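Local coordinates for protein NAD-dependent dehydrogenase (Rhizobium meliloti, PDB 4Z0P) that probably catalyses the NADPH-dependent reduction of glyoxylate and hydroxypyruvate, and binds NADPH together with oxalate, at residues Glu262-Ser267 with Thr281-Ala286. Numbering follows the deposited sequence.
Sequences EREPLS and TPHVAA. With NDP (NADPH dihydro-nicotinamide-adenine-dinucleotide phosphate), chain H; OXD (oxalic acid), chain C.
Glu-264 OE1 accepts a hydrogen bond from His-283 ND1 at 2.7 Å, a bond that joins the loop 262-267 to the loop 281-286. The bond is nearly straight, 168° at the hydrogen, and enters the syn lone pair of OE1 while lying in the imidazole plane. OE1 thus meets the ring at its edge, while the carboxylate plane stands at 87° to the imidazole. Its other oxygen, OE2, takes the backbone N-H of Phe-261, which limits rotation of the carboxylate. A chi1 of -163° swings the His-283 ring away from its own backbone N, placing it between the acid and the oxalate, and NE2 donates to O6 of oxalate over 2.7 Å. The pair illustrates how a carboxylate accepting from ND1 can fix a ring so that NE2 faces the ligand, a His-carboxylate hydrogen bond as in D-2-hydroxyacid dehydrogenases; here Arg-235, Ala-75 and Gly-76 also bind the oxalate. Both loops follow strands at one edge of the parallel Rossmann sheet, 255-258 and 278-280. Beyond the histidine, the backbone N of Ala-286 donates to the carboxamide oxygen O7N of NADPH at 3.2 Å. A leucine in place of His-283 would probably leave Glu-264 OE1 without its imidazole N-H and cost oxalate O6 the N-H of NE2. Across the dimer, Trp-130 of the second subunit packs on Pro-265 and Leu-266.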
# COMPACT_ATOMS: atom_id res chain seq x y z
N GLU A 262 -21.01 6.78 -11.14
CA GLU A 262 -22.05 7.73 -11.54
C GLU A 262 -23.41 7.39 -10.93
O GLU A 262 -24.17 8.29 -10.58
CB GLU A 262 -22.17 7.81 -13.07
CG GLU A 262 -20.97 8.42 -13.79
CD GLU A 262 -21.25 8.61 -15.26
OE1 GLU A 262 -22.09 9.46 -15.62
OE2 GLU A 262 -20.62 7.92 -16.07
N ARG A 263 -23.71 6.09 -10.81
CA ARG A 263 -24.93 5.63 -10.16
C ARG A 263 -24.54 4.54 -9.17
O ARG A 263 -24.02 3.50 -9.58
CB ARG A 263 -25.94 5.09 -11.19
CG ARG A 263 -26.50 6.16 -12.12
N GLU A 264 -24.76 4.80 -7.87
CA GLU A 264 -24.43 3.84 -6.82
C GLU A 264 -25.72 3.37 -6.16
O GLU A 264 -26.67 4.16 -6.07
CB GLU A 264 -23.53 4.47 -5.75
CG GLU A 264 -22.20 4.93 -6.30
CD GLU A 264 -21.31 5.63 -5.28
OE1 GLU A 264 -21.64 5.72 -4.07
OE2 GLU A 264 -20.24 6.08 -5.71
N PRO A 265 -25.80 2.11 -5.73
CA PRO A 265 -24.76 1.10 -5.91
C PRO A 265 -24.56 0.74 -7.37
O PRO A 265 -25.50 0.83 -8.17
CB PRO A 265 -25.28 -0.10 -5.15
CG PRO A 265 -26.74 0.11 -5.01
CD PRO A 265 -26.95 1.59 -4.97
N LEU A 266 -23.35 0.33 -7.71
CA LEU A 266 -23.01 0.02 -9.08
C LEU A 266 -23.88 -1.12 -9.57
O LEU A 266 -23.98 -2.16 -8.90
CB LEU A 266 -21.54 -0.36 -9.20
CG LEU A 266 -21.04 -0.72 -10.60
CD1 LEU A 266 -21.17 0.43 -11.59
CD2 LEU A 266 -19.60 -1.16 -10.45
N SER A 267 -24.49 -0.94 -10.74
CA SER A 267 -25.35 -1.96 -11.31
C SER A 267 -24.66 -3.32 -11.36
O SER A 267 -23.50 -3.41 -11.76
CB SER A 267 -25.71 -1.61 -12.75
OG SER A 267 -26.45 -2.66 -13.33
N THR A 281 -14.25 -0.99 -5.54
CA THR A 281 -14.65 -1.00 -4.15
C THR A 281 -15.94 -0.22 -3.98
O THR A 281 -16.19 0.72 -4.75
CB THR A 281 -13.53 -0.51 -3.19
OG1 THR A 281 -12.98 0.75 -3.65
CG2 THR A 281 -12.44 -1.56 -3.04
N PRO A 282 -16.77 -0.63 -3.01
CA PRO A 282 -18.15 -0.08 -2.95
C PRO A 282 -18.27 1.20 -2.12
O PRO A 282 -18.97 1.24 -1.09
CB PRO A 282 -18.93 -1.25 -2.36
CG PRO A 282 -17.92 -1.90 -1.42
CD PRO A 282 -16.66 -1.87 -2.22
N HIS A 283 -17.58 2.24 -2.56
CA HIS A 283 -17.58 3.54 -1.88
C HIS A 283 -17.20 3.40 -0.41
O HIS A 283 -17.94 3.78 0.51
CB HIS A 283 -18.90 4.24 -2.10
CG HIS A 283 -18.86 5.71 -1.81
ND1 HIS A 283 -19.69 6.60 -2.45
CD2 HIS A 283 -18.11 6.44 -0.95
CE1 HIS A 283 -19.46 7.81 -2.00
NE2 HIS A 283 -18.50 7.75 -1.10
N VAL A 284 -16.03 2.81 -0.22
CA VAL A 284 -15.44 2.53 1.09
C VAL A 284 -14.01 3.08 1.24
O VAL A 284 -13.25 2.67 2.13
CB VAL A 284 -15.46 1.01 1.40
CG1 VAL A 284 -16.88 0.54 1.69
CG2 VAL A 284 -14.81 0.18 0.29
N ALA A 285 -13.59 4.03 0.38
CA ALA A 285 -12.20 4.47 0.45
C ALA A 285 -11.89 5.07 1.83
O ALA A 285 -10.84 4.80 2.39
CB ALA A 285 -11.87 5.45 -0.66
N ALA A 286 -12.83 5.86 2.36
CA ALA A 286 -12.65 6.37 3.73
C ALA A 286 -13.98 6.35 4.44
O ALA A 286 -14.82 7.23 4.24
CB ALA A 286 -12.06 7.76 3.70
PA NDP H . -11.53 19.77 0.45
O1A NDP H . -12.64 20.80 0.36
O2A NDP H . -10.58 19.89 1.60
O5B NDP H . -10.71 19.87 -0.90
C5B NDP H . -11.30 20.00 -2.17
C4B NDP H . -10.22 20.31 -3.16
O4B NDP H . -10.81 20.27 -4.46
C3B NDP H . -9.61 21.70 -3.01
O3B NDP H . -8.22 21.60 -3.31
C2B NDP H . -10.33 22.51 -4.06
O2B NDP H . -9.60 23.62 -4.57
C1B NDP H . -10.47 21.47 -5.14
N9A NDP H . -11.51 21.87 -6.09
C8A NDP H . -12.85 21.99 -5.93
N7A NDP H . -13.49 22.37 -7.01
C5A NDP H . -12.50 22.51 -7.94
C6A NDP H . -12.50 22.92 -9.29
N6A NDP H . -13.63 23.25 -9.95
N1A NDP H . -11.31 22.96 -9.95
C2A NDP H . -10.19 22.64 -9.29
N3A NDP H . -10.06 22.25 -8.02
C4A NDP H . -11.27 22.20 -7.40
O3 NDP H . -12.29 18.35 0.40
PN NDP H . -11.66 16.99 1.03
O1N NDP H . -10.25 16.83 0.58
O2N NDP H . -11.98 16.89 2.48
O5D NDP H . -12.64 15.95 0.32
C5D NDP H . -12.62 15.84 -1.09
C4D NDP H . -13.78 14.97 -1.57
O4D NDP H . -13.50 13.59 -1.33
C3D NDP H . -15.12 15.16 -0.88
O3D NDP H . -15.80 16.32 -1.40
C2D NDP H . -15.89 13.89 -1.14
O2D NDP H . -16.67 14.00 -2.34
C1D NDP H . -14.73 12.88 -1.38
N1N NDP H . -14.70 11.80 -0.39
C2N NDP H . -14.89 10.48 -0.77
C3N NDP H . -14.85 9.46 0.13
C7N NDP H . -14.90 8.02 -0.27
O7N NDP H . -15.13 7.17 0.62
N7N NDP H . -14.72 7.67 -1.52
C4N NDP H . -14.65 9.77 1.57
C5N NDP H . -14.48 11.21 1.89
C6N NDP H . -14.48 12.14 0.95
P2B NDP H . -9.40 24.95 -3.70
O1X NDP H . -8.41 24.55 -2.63
O2X NDP H . -8.82 25.91 -4.72
O3X NDP H . -10.74 25.34 -3.18
C1 OXD C . -17.72 11.17 2.35
C2 OXD C . -18.03 9.90 1.69
O3 OXD C . -17.23 11.17 3.51
O4 OXD C . -18.34 8.91 2.37
O5 OXD C . -17.98 12.22 1.74
O6 OXD C . -17.98 9.83 0.46